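Local coordinates for protein 2-oxoglutarate-dependent dioxygenase tropC (Talaromyces stipitatus, PDB 6XJJ) that acts as an iron- and 2-oxoglutarate-dependent dioxygenase in the fungal biosynthesis of tropolones, at residues 79-84 / 279-284; 42-47 / 74-79; 257-262 / 303-308. All blocks are in the same frame, centred on the assembly; numbering follows the deposited sequence.

Contact 1 (79-84 / 279-284); sequences VGHGIP and DAFVIN
His81 reaches from the 79-84 loop to the chain entering strand 281-285, and its imidazole is held at both nitrogens. NE2 donates to the backbone O of Asp279 at 3.0 Å. The bond is bent, with an N-H...O angle of 140°, and the donor stands above the carbonyl plane. On the loop's own side, ND1 accepts from the backbone N of Ile83 at 3.0 Å. Together the two bonds fix the rotation of the ring.

The aromatic contact is T-shaped. Phe281 turns its CE2 edge onto one face of the His81 ring. The centroids are 4.6 Å apart and the planes meet at 65°. His81 CG lies between the backbone N and the carbonyl carbon (chi1 47°), which swings the imidazole across toward the strand.

Apolar groups complete the contact. Ile83 CD1 meets Phe281 CE2 at 3.9 Å, its side chain crossing that of Phe281 at about a right angle. Val79 CG1 touches Ala280 CB at 3.7 Å.

The Asp279 carboxylate forms a salt bridge with Arg88 of helix 85-99. Phe281 also packs on Tyr181 and Leu188 of helix 171-204 and on Ile251 of strand 249-253. The contact thus joins the loop leading into helix 85-99 to a strand lying between 75-79 and 249-253 in the large sheet.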
loop_
_atom_site.group_PDB
_atom_site.type_symbol
_atom_site.label_atom_id
_atom_site.label_comp_id
_atom_site.label_asym_id
_atom_site.label_seq_id
_atom_site.Cartn_x
_atom_site.Cartn_y
_atom_site.Cartn_z
ATOM N N VAL A 79 2.531 12.861 -6.460
ATOM C CA VAL A 79 2.081 14.120 -5.880
ATOM C C VAL A 79 0.970 14.686 -6.755
ATOM O O VAL A 79 0.667 14.170 -7.834
ATOM C CB VAL A 79 3.221 15.150 -5.727
ATOM C CG1 VAL A 79 4.270 14.637 -4.754
ATOM C CG2 VAL A 79 3.838 15.485 -7.084
ATOM N N GLY A 80 0.369 15.775 -6.271
ATOM C CA GLY A 80 -0.753 16.400 -6.952
ATOM C C GLY A 80 -2.077 15.724 -6.693
ATOM O O GLY A 80 -3.045 15.965 -7.422
ATOM N N HIS A 81 -2.140 14.877 -5.668
ATOM C CA HIS A 81 -3.314 14.073 -5.365
ATOM C C HIS A 81 -4.449 14.878 -4.748
ATOM O O HIS A 81 -5.605 14.453 -4.838
ATOM C CB HIS A 81 -2.899 12.920 -4.442
ATOM C CG HIS A 81 -2.040 13.344 -3.290
ATOM N ND1 HIS A 81 -2.550 13.928 -2.152
ATOM C CD2 HIS A 81 -0.697 13.289 -3.115
ATOM C CE1 HIS A 81 -1.560 14.201 -1.318
ATOM N NE2 HIS A 81 -0.426 13.820 -1.878
ATOM N N GLY A 82 -4.157 16.024 -4.136
ATOM C CA GLY A 82 -5.192 16.873 -3.590
ATOM C C GLY A 82 -5.590 16.564 -2.163
ATOM O O GLY A 82 -6.383 17.314 -1.582
ATOM N N ILE A 83 -5.062 15.503 -1.577
ATOM C CA ILE A 83 -5.336 15.200 -0.167
ATOM C C ILE A 83 -4.592 16.202 0.713
ATOM O O ILE A 83 -3.387 16.435 0.498
ATOM C CB ILE A 83 -4.918 13.763 0.151
ATOM C CG1 ILE A 83 -5.749 12.803 -0.702
ATOM C CG2 ILE A 83 -5.128 13.444 1.621
ATOM C CD1 ILE A 83 -5.253 11.381 -0.732
ATOM N N PRO A 84 -5.237 16.820 1.702
ATOM C CA PRO A 84 -4.535 17.830 2.502
ATOM C C PRO A 84 -3.472 17.204 3.387
ATOM O O PRO A 84 -3.497 16.011 3.700
ATOM C CB PRO A 84 -5.645 18.461 3.349
ATOM C CG PRO A 84 -6.906 18.148 2.635
ATOM C CD PRO A 84 -6.685 16.818 1.989
ATOM N N ASP A 279 4.544 15.515 0.785
ATOM C CA ASP A 279 3.203 15.486 0.199
ATOM C C ASP A 279 3.102 14.444 -0.909
ATOM O O ASP A 279 2.460 14.665 -1.937
ATOM C CB ASP A 279 2.798 16.863 -0.323
ATOM C CG ASP A 279 2.572 17.852 0.793
ATOM O OD1 ASP A 279 2.415 17.402 1.948
ATOM O OD2 ASP A 279 2.551 19.072 0.526
ATOM N N ALA A 280 3.723 13.292 -0.694
ATOM C CA ALA A 280 3.747 12.251 -1.702
ATOM C C ALA A 280 3.239 10.950 -1.108
ATOM O O ALA A 280 3.218 10.758 0.109
ATOM C CB ALA A 280 5.154 12.058 -2.276
ATOM N N PHE A 281 2.782 10.079 -1.995
ATOM C CA PHE A 281 2.577 8.677 -1.685
ATOM C C PHE A 281 3.477 7.842 -2.588
ATOM O O PHE A 281 3.743 8.216 -3.736
ATOM C CB PHE A 281 1.115 8.280 -1.888
ATOM C CG PHE A 281 0.157 9.041 -1.021
ATOM C CD1 PHE A 281 -0.122 8.613 0.265
ATOM C CD2 PHE A 281 -0.461 10.190 -1.494
ATOM C CE1 PHE A 281 -1.006 9.310 1.065
ATOM C CE2 PHE A 281 -1.346 10.897 -0.697
ATOM C CZ PHE A 281 -1.620 10.456 0.584
ATOM N N VAL A 282 3.946 6.706 -2.065
ATOM C CA VAL A 282 4.720 5.757 -2.861
ATOM C C VAL A 282 3.761 4.767 -3.492
ATOM O O VAL A 282 2.946 4.146 -2.801
ATOM C CB VAL A 282 5.770 5.020 -2.015
ATOM C CG1 VAL A 282 6.489 3.971 -2.857
ATOM C CG2 VAL A 282 6.771 5.969 -1.441
ATOM N N ILE A 283 3.867 4.619 -4.805
ATOM C CA ILE A 283 2.984 3.772 -5.587
ATOM C C ILE A 283 3.836 2.685 -6.210
ATOM O O ILE A 283 4.879 2.979 -6.803
ATOM C CB ILE A 283 2.265 4.574 -6.682
ATOM C CG1 ILE A 283 1.571 5.815 -6.112
ATOM C CG2 ILE A 283 1.292 3.682 -7.439
ATOM C CD1 ILE A 283 0.528 5.537 -5.084
ATOM N N ASN A 284 3.406 1.436 -6.073
ATOM C CA ASN A 284 4.051 0.351 -6.797
ATOM C C ASN A 284 3.023 -0.649 -7.296
ATOM O O ASN A 284 1.912 -0.763 -6.768
ATOM C CB ASN A 284 5.056 -0.400 -5.940
ATOM C CG ASN A 284 4.429 -1.001 -4.727
ATOM O OD1 ASN A 284 3.583 -0.379 -4.100
ATOM N ND2 ASN A 284 4.698 -2.273 -4.493
#

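Contact 2 (42-47 / 74-79); sequences PTVDIS and GFFNLV
Val44 and Leu78 stand side by side in two parallel strands. Four backbone hydrogen bonds zip them together. Asn77 N donates to Pro42 O at 2.9 Å, and Val44 N returns a bond to Asn77 O at 2.8 Å. Val79 N then meets Val44 O at 3.0 Å, and Ile46 N meets Val79 O at 2.9 Å.

The tightly packed face carries Val44 and Leu78. Val44 CG2 sits at the edge of the Phe76 ring, near its plane, and CD2 is the ring atom it touches. Ile46 CD1 meets Leu78 CD2 at 3.7 Å. Ile46 CG1 lies between the backbone N and the carbonyl carbon (chi1 65°), from where CD1 extends to the leucine. Helix 56-72 packs on Val44 and Phe76, helix 171-204 on Ile46 and Leu78.

The other face is looser, and Thr43 and Asp45 there are exposed. Thr43 CG2 approaches Val79 CG2 at 3.9 Å, and Asp45 CB also rests on that methyl. Asp45 OD1 accepts from Ser47 N at 2.8 Å, an Asx turn leading into helix 47-50; Ser47 OG donates to the same oxygen.

Two parallel neighbouring strands with helix 56-72 between them in sequence make a beta-alpha-beta crossover, here at the 43-45 edge of the large sheet.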
loop_
_atom_site.group_PDB
_atom_site.type_symbol
_atom_site.label_atom_id
_atom_site.label_comp_id
_atom_site.label_asym_id
_atom_site.label_seq_id
_atom_site.Cartn_x
_atom_site.Cartn_y
_atom_site.Cartn_z
ATOM N N PRO A 42 11.365 7.977 -9.720
ATOM C CA PRO A 42 10.837 9.269 -10.167
ATOM C C PRO A 42 9.633 9.719 -9.351
ATOM O O PRO A 42 9.004 8.948 -8.622
ATOM C CB PRO A 42 10.442 9.009 -11.624
ATOM C CG PRO A 42 10.134 7.566 -11.679
ATOM C CD PRO A 42 11.029 6.894 -10.666
ATOM N N THR A 43 9.330 11.008 -9.497
ATOM C CA THR A 43 8.137 11.635 -8.940
ATOM C C THR A 43 7.216 12.037 -10.082
ATOM O O THR A 43 7.667 12.653 -11.052
ATOM C CB THR A 43 8.494 12.877 -8.121
ATOM O OG1 THR A 43 9.321 12.512 -7.009
ATOM C CG2 THR A 43 7.234 13.570 -7.619
ATOM N N VAL A 44 5.932 11.715 -9.955
ATOM C CA VAL A 44 4.938 12.049 -10.969
ATOM C C VAL A 44 3.841 12.879 -10.323
ATOM O O VAL A 44 3.260 12.477 -9.307
ATOM C CB VAL A 44 4.338 10.797 -11.625
ATOM C CG1 VAL A 44 3.336 11.198 -12.699
ATOM C CG2 VAL A 44 5.429 9.937 -12.205
ATOM N N ASP A 45 3.550 14.023 -10.926
ATOM C CA ASP A 45 2.498 14.917 -10.472
ATOM C C ASP A 45 1.247 14.646 -11.302
ATOM O O ASP A 45 1.259 14.821 -12.526
ATOM C CB ASP A 45 2.956 16.369 -10.607
ATOM C CG ASP A 45 1.912 17.367 -10.128
ATOM O OD1 ASP A 45 0.803 16.935 -9.749
ATOM O OD2 ASP A 45 2.204 18.587 -10.126
ATOM N N ILE A 46 0.172 14.209 -10.643
ATOM C CA ILE A 46 -1.074 13.898 -11.335
ATOM C C ILE A 46 -2.058 15.070 -11.336
ATOM O O ILE A 46 -3.201 14.898 -11.768
ATOM C CB ILE A 46 -1.735 12.643 -10.741
ATOM C CG1 ILE A 46 -2.160 12.879 -9.286
ATOM C CG2 ILE A 46 -0.766 11.462 -10.813
ATOM C CD1 ILE A 46 -3.089 11.803 -8.728
ATOM N N SER A 47 -1.647 16.251 -10.861
ATOM C CA SER A 47 -2.536 17.411 -10.818
ATOM C C SER A 47 -3.364 17.540 -12.086
ATOM O O SER A 47 -4.581 17.740 -12.027
ATOM C CB SER A 47 -1.713 18.682 -10.603
ATOM O OG SER A 47 -1.090 18.678 -9.331
ATOM N N GLY A 74 8.639 -0.105 -11.604
ATOM C CA GLY A 74 7.541 -0.602 -10.800
ATOM C C GLY A 74 7.187 0.270 -9.618
ATOM O O GLY A 74 6.243 -0.056 -8.895
ATOM N N PHE A 75 7.932 1.352 -9.377
ATOM C CA PHE A 75 7.591 2.326 -8.354
ATOM C C PHE A 75 7.616 3.729 -8.936
ATOM O O PHE A 75 8.347 4.010 -9.889
ATOM C CB PHE A 75 8.537 2.399 -7.140
ATOM C CG PHE A 75 8.466 1.247 -6.172
ATOM C CD1 PHE A 75 8.146 -0.047 -6.546
ATOM C CD2 PHE A 75 8.537 1.540 -4.814
ATOM C CE1 PHE A 75 8.072 -1.064 -5.583
ATOM C CE2 PHE A 75 8.428 0.559 -3.864
ATOM C CZ PHE A 75 8.189 -0.746 -4.242
ATOM N N PHE A 76 6.819 4.607 -8.325
ATOM C CA PHE A 76 7.072 6.041 -8.319
ATOM C C PHE A 76 6.555 6.668 -7.030
ATOM O O PHE A 76 5.793 6.064 -6.271
ATOM C CB PHE A 76 6.432 6.875 -9.445
ATOM C CG PHE A 76 5.005 6.516 -9.816
ATOM C CD1 PHE A 76 4.373 5.354 -9.408
ATOM C CD2 PHE A 76 4.183 7.557 -10.243
ATOM C CE1 PHE A 76 3.047 5.117 -9.724
ATOM C CE2 PHE A 76 2.841 7.344 -10.502
ATOM C CZ PHE A 76 2.277 6.126 -10.219
ATOM N N ASN A 77 6.989 7.914 -6.805
ATOM C CA ASN A 77 6.333 8.842 -5.891
ATOM C C ASN A 77 5.262 9.641 -6.619
ATOM O O ASN A 77 5.475 10.118 -7.739
ATOM C CB ASN A 77 7.342 9.809 -5.271
ATOM C CG ASN A 77 8.136 9.189 -4.147
ATOM O OD1 ASN A 77 7.651 9.070 -3.021
ATOM N ND2 ASN A 77 9.365 8.796 -4.441
ATOM N N LEU A 78 4.119 9.806 -5.958
ATOM C CA LEU A 78 2.955 10.471 -6.525
ATOM C C LEU A 78 2.666 11.743 -5.745
ATOM O O LEU A 78 2.554 11.703 -4.515
ATOM C CB LEU A 78 1.734 9.550 -6.484
ATOM C CG LEU A 78 0.452 10.028 -7.177
ATOM C CD1 LEU A 78 -0.360 8.827 -7.629
ATOM C CD2 LEU A 78 -0.394 10.914 -6.278
ATOM N N VAL A 79 2.531 12.861 -6.460
ATOM C CA VAL A 79 2.081 14.120 -5.880
ATOM C C VAL A 79 0.970 14.686 -6.755
ATOM O O VAL A 79 0.667 14.170 -7.834
ATOM C CB VAL A 79 3.221 15.150 -5.727
ATOM C CG1 VAL A 79 4.270 14.637 -4.754
ATOM C CG2 VAL A 79 3.838 15.485 -7.084
#

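Contact 3 (257-262 / 303-308)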
loop_
_atom_site.group_PDB
_atom_site.type_symbol
_atom_site.label_atom_id
_atom_site.label_comp_id
_atom_site.label_asym_id
_atom_site.label_seq_id
_atom_site.Cartn_x
_atom_site.Cartn_y
_atom_site.Cartn_z
ATOM N N GLY A 257 11.247 12.345 7.838
ATOM C CA GLY A 257 12.412 12.130 8.668
ATOM C C GLY A 257 12.841 10.688 8.854
ATOM O O GLY A 257 13.659 10.420 9.743
ATOM N N THR A 258 12.321 9.755 8.058
ATOM C CA THR A 258 12.694 8.353 8.151
ATOM C C THR A 258 13.166 7.860 6.792
ATOM O O THR A 258 12.890 8.469 5.754
ATOM C CB THR A 258 11.524 7.471 8.607
ATOM O OG1 THR A 258 10.507 7.464 7.597
ATOM C CG2 THR A 258 10.933 7.997 9.894
ATOM N N LYS A 259 13.873 6.736 6.806
ATOM C CA LYS A 259 14.198 6.038 5.573
ATOM C C LYS A 259 14.215 4.545 5.875
ATOM O O LYS A 259 13.936 4.115 6.999
ATOM C CB LYS A 259 15.525 6.530 4.971
ATOM C CG LYS A 259 16.784 6.191 5.764
ATOM C CD LYS A 259 18.018 6.854 5.159
ATOM C CE LYS A 259 19.302 6.299 5.747
ATOM N NZ LYS A 259 19.271 6.205 7.240
ATOM N N GLY A 260 14.521 3.753 4.852
ATOM C CA GLY A 260 14.543 2.313 5.004
ATOM C C GLY A 260 14.045 1.587 3.774
ATOM O O GLY A 260 14.539 0.507 3.445
ATOM N N LEU A 261 13.075 2.173 3.079
ATOM C CA LEU A 261 12.488 1.515 1.922
ATOM C C LEU A 261 13.446 1.566 0.736
ATOM O O LEU A 261 13.932 2.639 0.360
ATOM C CB LEU A 261 11.162 2.177 1.558
ATOM C CG LEU A 261 10.394 1.589 0.370
ATOM C CD1 LEU A 261 9.942 0.172 0.682
ATOM C CD2 LEU A 261 9.203 2.465 0.007
ATOM N N GLU A 262 13.711 0.403 0.142
ATOM C CA GLU A 262 14.563 0.311 -1.034
ATOM C C GLU A 262 14.013 -0.743 -1.986
ATOM O O GLU A 262 13.315 -1.678 -1.583
ATOM C CB GLU A 262 16.020 0.005 -0.647
ATOM C CG GLU A 262 16.223 -1.254 0.185
ATOM C CD GLU A 262 17.665 -1.416 0.636
ATOM O OE1 GLU A 262 18.546 -0.741 0.060
ATOM O OE2 GLU A 262 17.920 -2.217 1.557
ATOM N N ARG A 303 12.044 -3.908 0.112
ATOM C CA ARG A 303 12.224 -4.263 1.516
ATOM C C ARG A 303 12.451 -2.976 2.300
ATOM O O ARG A 303 12.573 -1.889 1.727
ATOM C CB ARG A 303 13.393 -5.232 1.685
ATOM C CG ARG A 303 14.716 -4.638 1.243
ATOM C CD ARG A 303 15.834 -5.629 1.355
ATOM N NE ARG A 303 17.119 -5.038 0.997
ATOM C CZ ARG A 303 18.255 -5.720 0.919
ATOM N NH1 ARG A 303 18.262 -7.022 1.170
ATOM N NH2 ARG A 303 19.380 -5.105 0.581
ATOM N N VAL A 304 12.524 -3.111 3.622
ATOM C CA VAL A 304 12.751 -1.983 4.519
ATOM C C VAL A 304 13.807 -2.427 5.520
ATOM O O VAL A 304 13.542 -3.299 6.357
ATOM C CB VAL A 304 11.467 -1.543 5.241
ATOM C CG1 VAL A 304 11.725 -0.305 6.096
ATOM C CG2 VAL A 304 10.345 -1.295 4.251
ATOM N N TYR A 305 15.000 -1.839 5.440
ATOM C CA TYR A 305 16.032 -2.165 6.413
ATOM C C TYR A 305 15.813 -1.398 7.715
ATOM O O TYR A 305 15.040 -0.440 7.784
ATOM C CB TYR A 305 17.430 -1.880 5.861
ATOM C CG TYR A 305 17.691 -0.458 5.416
ATOM C CD1 TYR A 305 18.031 0.531 6.331
ATOM C CD2 TYR A 305 17.657 -0.118 4.070
ATOM C CE1 TYR A 305 18.288 1.833 5.918
ATOM C CE2 TYR A 305 17.917 1.174 3.648
ATOM C CZ TYR A 305 18.233 2.148 4.576
ATOM O OH TYR A 305 18.491 3.438 4.160
ATOM N N ILE A 306 16.498 -1.846 8.759
ATOM C CA ILE A 306 16.312 -1.299 10.098
ATOM C C ILE A 306 17.188 -0.064 10.245
ATOM O O ILE A 306 18.299 -0.005 9.708
ATOM C CB ILE A 306 16.637 -2.352 11.172
ATOM C CG1 ILE A 306 15.726 -3.573 10.999
ATOM C CG2 ILE A 306 16.450 -1.758 12.572
ATOM C CD1 ILE A 306 16.113 -4.764 11.838
ATOM N N THR A 307 16.682 0.931 10.966
ATOM C CA THR A 307 17.398 2.176 11.205
ATOM C C THR A 307 17.323 2.511 12.687
ATOM O O THR A 307 16.689 1.808 13.478
ATOM C CB THR A 307 16.821 3.337 10.381
ATOM O OG1 THR A 307 15.447 3.542 10.734
ATOM C CG2 THR A 307 16.927 3.059 8.888
ATOM N N GLY A 308 17.976 3.609 13.057
ATOM C CA GLY A 308 17.923 4.092 14.420
ATOM C C GLY A 308 16.723 4.949 14.738
ATOM O O GLY A 308 16.430 5.168 15.917
#
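Glu262 OE2 is gripped by two nitrogens of Arg303. NE donates to OE2 at 3.0 Å in a salt bridge, while NH2 adds a weak bond to the same oxygen. OE2 lies at the guanidinium edge, but NE meets it from above the carboxylate plane; the two planes are 40° apart. Both side chains start with CG between the backbone N and the carbonyl carbon and then run extended, which brings the charged ends together on one face of the sheet. Arg303 also makes a cation-pi contact with Trp271.

The backbones of the same two residues form a hydrogen-bonded antiparallel pair. Glu262 N donates to Arg303 O at 3.0 Å, and Arg303 N to Glu262 O at 3.1 Å. Leu261 and Val304, the neighbouring non-hydrogen-bonded pair, point to the other face, where Leu261 CD1 meets Val304 CG2 at 3.9 Å. These strands belong to the three-stranded antiparallel sheet 270-273, 261-265 and 302-304, part of the double-stranded beta-helix core of 2-oxoglutarate dioxygenases. Residue His302, just before Arg303, is an iron ligand. Both Leu261 and Val304 touch Arg311, which is predicted to bind 2-oxoglutarate.

Next along the two chains, Tyr305 N donates to Gly260 O at 3.1 Å. The Tyr305 ring folds back over Gly260 in a CH-pi contact, with CA 3.7 Å from the ring centroid and almost on its normal. The aliphatic chain of Lys259 runs past the phenol, its CE 3.4 Å from Tyr305 OH.

Contacts 1 and 2 are neighbours, with centres about 8 Å apart. They share Val79 and meet in the large mixed sheet, where strand 75-79 lies between 43-45 and 281-285. Contact 3 is in the smaller antiparallel sheet, its centre about 19 Å from that of contact 1 and 20 Å from that of contact 2. Val282 of contact 1 still touches Leu261 of contact 3. Along the chain contact 2 closes first, and the segments of contacts 1 and 3 alternate. Phe75 and Leu261 each come within about 6 Å of the iron, so contacts 2 and 3 reach the metal site from different sheets.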